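Local atomic coordinates of putative phosphatase (Bacteroides thetaiotaomicron, PDB entry 3KYA), a protein that is named a putative phosphatase and binds zinc ions, though its biological function remains unestablished. Residues 330-335 and 372-377; 356-361 and 368-373. All coordinates share one frame; numbering follows the deposited sequence. Where two conformers were deposited one is given.

In the fold
Interaction 1 lies between two consecutive sheets of the chain, whose strands fall within residues 313-352 and 374-415, and interaction 2 lies in the surface loop that links them; their centres are about 8 Å apart. They share Asn372 and Asn373, the end of that loop. Interaction 2 braces the loop against itself, and interaction 1 then fastens its end to the start of strand 333-340. Further ties run between them: Asn331 O lies 2.9 Å from Lys357 N, a probable hydrogen bond, and Phe334 CD1 packs 3.7 Å from Met371 SE. Neither belongs to an annotated zinc site; the side chain of Arg370 is about 9 Å from a bound zinc ion.

Interaction 1 of 2, residues 330-335 and 372-377; sequences NNHYFM and NNPCQG
The backbone N of Asn373 donates to His332 ND1 over 3.0 Å, the bond lying almost in the imidazole plane, with an N-H...N angle of 154°. Because ND1 serves as acceptor, a ring proton would probably sit on NE2. His332 CG stands anti to its carbonyl carbon (chi1 -38°), which brings the imidazole alongside the two asparagine side chains. The Asn372 amide is turned nearly at right angles to the ring, its OD1 3.5 Å from His332 CE1. That same oxygen accepts a bond from Asn373 ND2 at 3.0 Å in the conformer modelled here, so this link between the two amides may not be permanent. Asn373 also suits its place through its backbone, which takes the left-handed helical conformation that asparagine tolerates well.

The two segments belong to successive four-stranded antiparallel sheets, consistent with adjoining blades of a six-bladed beta-propeller: strand 333-340 is the third of its blade and strand 374-381 the first of the next. The short strand segments run 49° apart with axes 8.6 Å from each other, so side chains must fill the gap. Pro374 does much of this, its CD 3.8 Å from His332 CA. Phe334 slides past Pro374 in the opposite direction, with Phe334 CE1 3.6 Å from Pro374 CB. A proline fits here, being compact, rigid and apolar. The Phe334 ring also makes edge-to-face contacts with Phe393 and Phe395 of strand 391-397, extending the apolar seam into the second blade.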
ATOM      1  N   ASN A 330     -21.424 -17.692   3.393  1.00 14.93           N
ATOM      2  CA  ASN A 330     -21.124 -19.120   3.459  1.00 15.34           C
ATOM      3  C   ASN A 330     -20.141 -19.652   2.408  1.00 15.55           C
ATOM      4  O   ASN A 330     -19.735 -20.806   2.493  1.00 16.85           O
ATOM      5  CB  ASN A 330     -22.425 -19.956   3.440  1.00 15.70           C
ATOM      6  CG  ASN A 330     -23.179 -19.897   2.109  1.00 15.42           C
ATOM      7  OD1 ASN A 330     -23.050 -18.962   1.331  1.00 15.95           O
ATOM      8  ND2 ASN A 330     -24.024 -20.898   1.879  1.00 16.35           N
ATOM      9  N   ASN A 331     -19.739 -18.822   1.445  1.00 15.51           N
ATOM     10  CA  ASN A 331     -18.810 -19.273   0.401  1.00 15.31           C
ATOM     11  C   ASN A 331     -17.534 -18.434   0.224  1.00 14.71           C
ATOM     12  O   ASN A 331     -16.765 -18.634  -0.716  1.00 14.27           O
ATOM     13  CB  ASN A 331     -19.585 -19.515  -0.899  1.00 15.55           C
ATOM     14  CG  ASN A 331     -20.401 -20.805  -0.839  1.00 16.11           C
ATOM     15  OD1 ASN A 331     -19.839 -21.897  -0.669  1.00 16.65           O
ATOM     16  ND2 ASN A 331     -21.712 -20.692  -1.000  1.00 14.67           N
ATOM     17  N   HIS A 332     -17.332 -17.502   1.153  1.00 14.20           N
ATOM     18  CA  HIS A 332     -16.066 -16.794   1.352  1.00 13.50           C
ATOM     19  C   HIS A 332     -15.558 -15.837   0.270  1.00 13.27           C
ATOM     20  O   HIS A 332     -14.361 -15.756   0.019  1.00 13.47           O
ATOM     21  CB  HIS A 332     -15.002 -17.858   1.712  1.00 13.10           C
ATOM     22  CG  HIS A 332     -15.539 -18.938   2.600  1.00 13.56           C
ATOM     23  ND1 HIS A 332     -15.968 -18.694   3.890  1.00 13.70           N
ATOM     24  CD2 HIS A 332     -15.775 -20.252   2.366  1.00 14.43           C
ATOM     25  CE1 HIS A 332     -16.440 -19.814   4.412  1.00 15.40           C
ATOM     26  NE2 HIS A 332     -16.330 -20.775   3.510  1.00 13.82           N
ATOM     27  N   TYR A 333     -16.468 -15.064  -0.317  1.00 13.13           N
ATOM     28  CA  TYR A 333     -16.094 -14.031  -1.285  1.00 13.39           C
ATOM     29  C   TYR A 333     -17.158 -12.930  -1.409  1.00 13.24           C
ATOM     30  O   TYR A 333     -18.272 -13.071  -0.901  1.00 13.76           O
ATOM     31  CB  TYR A 333     -15.779 -14.645  -2.675  1.00 13.35           C
ATOM     32  CG  TYR A 333     -16.978 -15.198  -3.447  1.00 13.69           C
ATOM     33  CD1 TYR A 333     -17.661 -16.324  -3.006  1.00 15.36           C
ATOM     34  CD2 TYR A 333     -17.394 -14.619  -4.641  1.00 13.94           C
ATOM     35  CE1 TYR A 333     -18.753 -16.837  -3.721  1.00 15.40           C
ATOM     36  CE2 TYR A 333     -18.481 -15.122  -5.356  1.00 13.33           C
ATOM     37  CZ  TYR A 333     -19.149 -16.236  -4.894  1.00 14.66           C
ATOM     38  OH  TYR A 333     -20.224 -16.738  -5.602  1.00 16.19           O
ATOM     39  N   PHE A 334     -16.772 -11.829  -2.055  1.00 13.65           N
ATOM     40  CA  PHE A 334     -17.658 -10.729  -2.408  1.00 13.27           C
ATOM     41  C   PHE A 334     -17.770 -10.608  -3.930  1.00 13.32           C
ATOM     42  O   PHE A 334     -16.767 -10.778  -4.665  1.00 13.53           O
ATOM     43  CB  PHE A 334     -17.156  -9.345  -1.895  1.00 13.42           C
ATOM     44  CG  PHE A 334     -17.334  -9.106  -0.425  1.00 12.64           C
ATOM     45  CD1 PHE A 334     -16.363  -9.500   0.477  1.00 13.27           C
ATOM     46  CD2 PHE A 334     -18.446  -8.406   0.053  1.00 13.75           C
ATOM     47  CE1 PHE A 334     -16.535  -9.278   1.847  1.00 12.93           C
ATOM     48  CE2 PHE A 334     -18.616  -8.192   1.409  1.00 11.70           C
ATOM     49  CZ  PHE A 334     -17.649  -8.618   2.299  1.00 12.97           C
HETATM   50  N   MSE A 335     -18.984 -10.315  -4.384  1.00 12.97           N
HETATM   51  CA  MSE A 335     -19.263  -9.993  -5.767  1.00 13.36           C
HETATM   52  C   MSE A 335     -19.563  -8.488  -5.825  1.00 13.34           C
HETATM   53  O   MSE A 335     -19.882  -7.869  -4.798  1.00 13.52           O
HETATM   54  CB  MSE A 335     -20.447 -10.803  -6.301  1.00 13.48           C
HETATM   55  CG  MSE A 335     -20.273 -12.316  -6.210  1.00 12.88           C
HETATM   56 SE   MSE A 335     -21.732 -13.291  -7.040  0.75 13.08          SE
HETATM   57  CE  MSE A 335     -21.254 -12.969  -8.890  1.00 10.92           C
ATOM     58  N   ASN A 372     -12.796 -15.775   5.323  1.00 13.40           N
ATOM     59  CA  ASN A 372     -13.489 -16.906   5.905  1.00 13.46           C
ATOM     60  C   ASN A 372     -14.723 -16.435   6.682  1.00 13.66           C
ATOM     61  O   ASN A 372     -14.613 -15.977   7.819  1.00 13.60           O
ATOM     62  CB  ASN A 372     -12.509 -17.680   6.789  1.00 13.37           C
ATOM     63  CG  ASN A 372     -13.020 -19.040   7.183  1.00 13.12           C
ATOM     64  OD1 ASN A 372     -14.202 -19.339   7.035  1.00 13.91           O
ATOM     65  ND2 ASN A 372     -12.124 -19.883   7.689  1.00 14.89           N
ATOM     66  N   ASN A 373     -15.885 -16.602   6.047  1.00 13.74           N
ATOM     67  CA  ASN A 373     -17.178 -16.151   6.596  0.50 13.56           C
ATOM     68  C   ASN A 373     -17.212 -14.625   6.709  1.00 13.76           C
ATOM     69  O   ASN A 373     -17.272 -14.075   7.827  1.00 13.52           O
ATOM     70  CB  ASN A 373     -17.538 -16.788   7.961  0.50 13.41           C
ATOM     71  CG  ASN A 373     -18.042 -18.216   7.851  0.50 13.10           C
ATOM     72  OD1 ASN A 373     -19.223 -18.484   8.079  0.50 11.84           O
ATOM     73  ND2 ASN A 373     -17.155 -19.134   7.518  0.50 11.80           N
ATOM     74  N   PRO A 374     -17.155 -13.917   5.564  1.00 13.82           N
ATOM     75  CA  PRO A 374     -17.222 -12.454   5.589  1.00 14.38           C
ATOM     76  C   PRO A 374     -18.626 -11.999   5.992  1.00 14.38           C
ATOM     77  O   PRO A 374     -19.623 -12.475   5.417  1.00 14.62           O
ATOM     78  CB  PRO A 374     -16.927 -12.054   4.145  1.00 13.81           C
ATOM     79  CG  PRO A 374     -17.367 -13.235   3.329  1.00 14.61           C
ATOM     80  CD  PRO A 374     -17.096 -14.441   4.181  1.00 14.28           C
ATOM     81  N   CYS A 375     -18.696 -11.114   6.983  1.00 14.58           N
ATOM     82  CA  CYS A 375     -19.978 -10.630   7.498  1.00 14.42           C
ATOM     83  C   CYS A 375     -20.174  -9.130   7.206  1.00 14.25           C
ATOM     84  O   CYS A 375     -19.877  -8.686   6.093  1.00 14.38           O
ATOM     85  CB  CYS A 375     -20.136 -11.033   8.978  1.00 14.50           C
ATOM     86  SG  CYS A 375     -20.275 -12.856   9.217  1.00 15.34           S
ATOM     87  N   GLN A 376     -20.620  -8.341   8.180  1.00 12.97           N
ATOM     88  CA  GLN A 376     -21.035  -6.974   7.892  1.00 13.21           C
ATOM     89  C   GLN A 376     -19.914  -6.083   7.382  1.00 12.63           C
ATOM     90  O   GLN A 376     -18.790  -6.150   7.867  1.00 13.38           O
ATOM     91  CB  GLN A 376     -21.686  -6.329   9.121  1.00 13.23           C
ATOM     92  CG  GLN A 376     -22.496  -5.069   8.786  1.00 12.85           C
ATOM     93  CD  GLN A 376     -23.421  -4.651   9.913  1.00 14.12           C
ATOM     94  OE1 GLN A 376     -23.228  -5.052  11.059  1.00 12.80           O
ATOM     95  NE2 GLN A 376     -24.437  -3.840   9.588  1.00 13.33           N
ATOM     96  N   GLY A 377     -20.258  -5.224   6.429  1.00 12.73           N
ATOM     97  CA  GLY A 377     -19.323  -4.300   5.824  1.00 12.87           C
ATOM     98  C   GLY A 377     -19.870  -2.891   5.749  1.00 12.81           C
ATOM     99  O   GLY A 377     -21.079  -2.692   5.715  1.00 13.19           O
TER

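Interaction 2 of 2, residues 356-361 and 368-373; sequences YKQSGY and EARMNN
Gly360 N donates to Met371 O over 3.0 Å, approaching from above the carbonyl plane and not along a lone pair. To this bond Ser359 adds a weaker C-H contact, its CA 3.4 Å from the same Met371 O. A water joins the polar framework: it accepts from Met371 N at 3.0 Å and lies 2.8 Å from Gln358 O, to which it can donate, though other acceptors compete for its protons. Gly360 O accepts from Asn400 ND2.

Packing depends on a missing side chain. Gly360 is almost fully extended, and a beta carbon on it would crowd Arg370 CB, which already rests 3.6 Å from Gly360 C. Next to it, Ser359 CB lies against the amide of Asn372.

Among the charged and polar side chains, Arg370 bends at its second torsion (chi2 -71°), folding its guanidinium back so that NH1 donates to Ala369 O at 2.8 Å and also to Thr367 O. Gln358 crosses it obliquely with the two planes 77° apart; Gln358 OE1 is 3.1 Å from Arg370 NH2, too badly angled for a hydrogen bond, though some attraction between the positive guanidinium and the amide oxygen should probably remain. Gln358 NE2 meanwhile binds Tyr356 O. With an alanine at Arg370, the carbonyls of Ala369 and Thr367 would probably lose their guanidinium donor and the Gln358 amide its charged neighbour. With no regular helix or strand, this loop seems to rely on one direct backbone bond, a bridging water and side-chain donors to its carbonyls.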
ATOM      1  N   TYR A 356     -13.987 -18.030  -4.566  1.00 18.71           N
ATOM      2  CA  TYR A 356     -15.233 -18.776  -4.721  1.00 18.96           C
ATOM      3  C   TYR A 356     -15.159 -20.150  -4.033  1.00 18.77           C
ATOM      4  O   TYR A 356     -14.435 -21.030  -4.490  1.00 17.89           O
ATOM      5  CB  TYR A 356     -15.487 -18.942  -6.235  1.00 19.51           C
ATOM      6  CG  TYR A 356     -16.624 -19.847  -6.658  1.00 20.33           C
ATOM      7  CD1 TYR A 356     -17.924 -19.377  -6.731  1.00 23.18           C
ATOM      8  CD2 TYR A 356     -16.378 -21.159  -7.069  1.00 23.39           C
ATOM      9  CE1 TYR A 356     -18.971 -20.203  -7.147  1.00 24.86           C
ATOM     10  CE2 TYR A 356     -17.415 -21.993  -7.484  1.00 24.17           C
ATOM     11  CZ  TYR A 356     -18.708 -21.506  -7.523  1.00 25.12           C
ATOM     12  OH  TYR A 356     -19.742 -22.318  -7.930  1.00 27.42           O
ATOM     13  N   LYS A 357     -15.904 -20.314  -2.935  1.00 18.00           N
ATOM     14  CA  LYS A 357     -15.953 -21.574  -2.172  1.00 18.10           C
ATOM     15  C   LYS A 357     -14.593 -22.022  -1.620  1.00 17.62           C
ATOM     16  O   LYS A 357     -14.368 -23.220  -1.404  1.00 17.33           O
ATOM     17  CB  LYS A 357     -16.562 -22.717  -3.014  1.00 18.60           C
ATOM     18  CG  LYS A 357     -17.886 -22.373  -3.671  1.00 20.59           C
ATOM     19  CD  LYS A 357     -18.552 -23.566  -4.355  1.00 22.32           C
ATOM     20  CE  LYS A 357     -19.029 -24.599  -3.342  1.00 23.68           C
ATOM     21  NZ  LYS A 357     -19.905 -25.664  -3.935  1.00 24.14           N
ATOM     22  N   GLN A 358     -13.695 -21.073  -1.379  1.00 16.68           N
ATOM     23  CA  GLN A 358     -12.361 -21.375  -0.868  1.00 17.22           C
ATOM     24  C   GLN A 358     -12.030 -20.498   0.337  1.00 16.61           C
ATOM     25  O   GLN A 358     -11.533 -19.392   0.180  1.00 15.90           O
ATOM     26  CB  GLN A 358     -11.324 -21.161  -1.977  1.00 17.92           C
ATOM     27  CG  GLN A 358     -11.607 -21.990  -3.232  1.00 21.27           C
ATOM     28  CD  GLN A 358     -10.917 -21.458  -4.484  1.00 27.57           C
ATOM     29  OE1 GLN A 358      -9.690 -21.283  -4.518  1.00 31.30           O
ATOM     30  NE2 GLN A 358     -11.710 -21.236  -5.546  1.00 30.77           N
ATOM     31  N   SER A 359     -12.307 -21.003   1.537  1.00 16.19           N
ATOM     32  CA  SER A 359     -11.997 -20.278   2.762  1.00 16.08           C
ATOM     33  C   SER A 359     -10.489 -20.170   2.995  1.00 16.06           C
ATOM     34  O   SER A 359      -9.719 -21.038   2.580  1.00 15.71           O
ATOM     35  CB  SER A 359     -12.633 -20.962   3.974  1.00 16.10           C
ATOM     36  OG  SER A 359     -12.115 -22.262   4.182  1.00 16.38           O
ATOM     37  N   GLY A 360     -10.079 -19.097   3.663  1.00 15.54           N
ATOM     38  CA  GLY A 360      -8.675 -18.900   4.017  1.00 15.52           C
ATOM     39  C   GLY A 360      -8.421 -17.529   4.616  1.00 15.23           C
ATOM     40  O   GLY A 360      -9.353 -16.798   4.937  1.00 14.75           O
ATOM     41  N   TYR A 361      -7.143 -17.206   4.780  1.00 15.31           N
ATOM     42  CA  TYR A 361      -6.722 -15.891   5.240  1.00 15.19           C
ATOM     43  C   TYR A 361      -5.518 -15.453   4.408  1.00 15.34           C
ATOM     44  O   TYR A 361      -4.402 -15.963   4.584  1.00 15.44           O
ATOM     45  CB  TYR A 361      -6.388 -15.890   6.729  1.00 15.46           C
ATOM     46  CG  TYR A 361      -5.832 -14.559   7.173  1.00 14.83           C
ATOM     47  CD1 TYR A 361      -6.622 -13.419   7.146  1.00 15.27           C
ATOM     48  CD2 TYR A 361      -4.516 -14.435   7.600  1.00 16.03           C
ATOM     49  CE1 TYR A 361      -6.113 -12.182   7.529  1.00 15.55           C
ATOM     50  CE2 TYR A 361      -4.005 -13.202   7.994  1.00 16.66           C
ATOM     51  CZ  TYR A 361      -4.813 -12.084   7.960  1.00 15.52           C
ATOM     52  OH  TYR A 361      -4.304 -10.860   8.337  1.00 15.14           O
ATOM     53  N   GLU A 368      -7.553 -13.531  -5.697  0.50 15.69           N
ATOM     54  CA  GLU A 368      -6.404 -14.195  -5.077  0.50 15.89           C
ATOM     55  C   GLU A 368      -6.443 -13.995  -3.551  0.50 15.57           C
ATOM     56  O   GLU A 368      -5.745 -14.683  -2.812  0.50 15.55           O
ATOM     57  CB  GLU A 368      -5.083 -13.672  -5.648  0.50 16.43           C
ATOM     58  CG  GLU A 368      -4.878 -13.980  -7.129  0.50 17.52           C
ATOM     59  CD  GLU A 368      -4.830 -15.471  -7.421  0.50 20.14           C
ATOM     60  OE1 GLU A 368      -4.455 -16.252  -6.523  0.50 21.85           O
ATOM     61  OE2 GLU A 368      -5.158 -15.863  -8.561  0.50 21.84           O
ATOM     62  N   ALA A 369      -7.252 -13.041  -3.084  1.00 15.35           N
ATOM     63  CA  ALA A 369      -7.413 -12.800  -1.653  1.00 15.05           C
ATOM     64  C   ALA A 369      -8.217 -13.970  -1.080  1.00 15.00           C
ATOM     65  O   ALA A 369      -8.959 -14.660  -1.809  1.00 14.58           O
ATOM     66  CB  ALA A 369      -8.123 -11.447  -1.377  1.00 15.02           C
ATOM     67  N   ARG A 370      -8.045 -14.217   0.211  1.00 14.71           N
ATOM     68  CA  ARG A 370      -8.786 -15.247   0.899  1.00 14.65           C
ATOM     69  C   ARG A 370      -9.370 -14.687   2.192  1.00 14.41           C
ATOM     70  O   ARG A 370      -8.722 -13.906   2.883  1.00 14.46           O
ATOM     71  CB  ARG A 370      -7.883 -16.449   1.185  1.00 15.09           C
ATOM     72  CG  ARG A 370      -7.419 -17.174  -0.082  1.00 14.89           C
ATOM     73  CD  ARG A 370      -8.561 -17.944  -0.742  1.00 16.62           C
ATOM     74  NE  ARG A 370      -8.137 -18.647  -1.961  1.00 17.19           N
ATOM     75  CZ  ARG A 370      -8.146 -18.134  -3.194  1.00 18.52           C
ATOM     76  NH1 ARG A 370      -8.545 -16.892  -3.432  1.00 18.39           N
ATOM     77  NH2 ARG A 370      -7.745 -18.882  -4.211  1.00 19.49           N
HETATM   78  N   MSE A 371     -10.600 -15.100   2.483  1.00 14.02           N
HETATM   79  CA  MSE A 371     -11.327 -14.696   3.679  1.00 13.86           C
HETATM   80  C   MSE A 371     -12.129 -15.908   4.181  1.00 13.79           C
HETATM   81  O   MSE A 371     -12.137 -16.967   3.547  1.00 13.62           O
HETATM   82  CB  MSE A 371     -12.215 -13.495   3.368  1.00 14.37           C
HETATM   83  CG  MSE A 371     -13.187 -13.735   2.215  1.00 14.40           C
HETATM   84 SE   MSE A 371     -14.041 -12.124   1.526  0.75 15.06          SE
HETATM   85  CE  MSE A 371     -12.565 -11.178   0.714  1.00 17.09           C
ATOM     86  N   ASN A 372     -12.796 -15.775   5.323  1.00 13.40           N
ATOM     87  CA  ASN A 372     -13.489 -16.906   5.905  1.00 13.46           C
ATOM     88  C   ASN A 372     -14.723 -16.435   6.682  1.00 13.66           C
ATOM     89  O   ASN A 372     -14.613 -15.977   7.819  1.00 13.60           O
ATOM     90  CB  ASN A 372     -12.509 -17.680   6.789  1.00 13.37           C
ATOM     91  CG  ASN A 372     -13.020 -19.040   7.183  1.00 13.12           C
ATOM     92  OD1 ASN A 372     -14.202 -19.339   7.035  1.00 13.91           O
ATOM     93  ND2 ASN A 372     -12.124 -19.883   7.689  1.00 14.89           N
ATOM     94  N   ASN A 373     -15.885 -16.602   6.047  1.00 13.74           N
ATOM     95  CA  ASN A 373     -17.178 -16.151   6.596  0.50 13.56           C
ATOM     96  C   ASN A 373     -17.212 -14.625   6.709  1.00 13.76           C
ATOM     97  O   ASN A 373     -17.272 -14.075   7.827  1.00 13.52           O
ATOM     98  CB  ASN A 373     -17.538 -16.788   7.961  0.50 13.41           C
ATOM     99  CG  ASN A 373     -18.042 -18.216   7.851  0.50 13.10           C
ATOM    100  OD1 ASN A 373     -19.223 -18.484   8.079  0.50 11.84           O
ATOM    101  ND2 ASN A 373     -17.155 -19.134   7.518  0.50 11.80           N
TER
HETATM  102  O   HOH W   1     -11.830 -16.586   0.180  1.00 15.79           O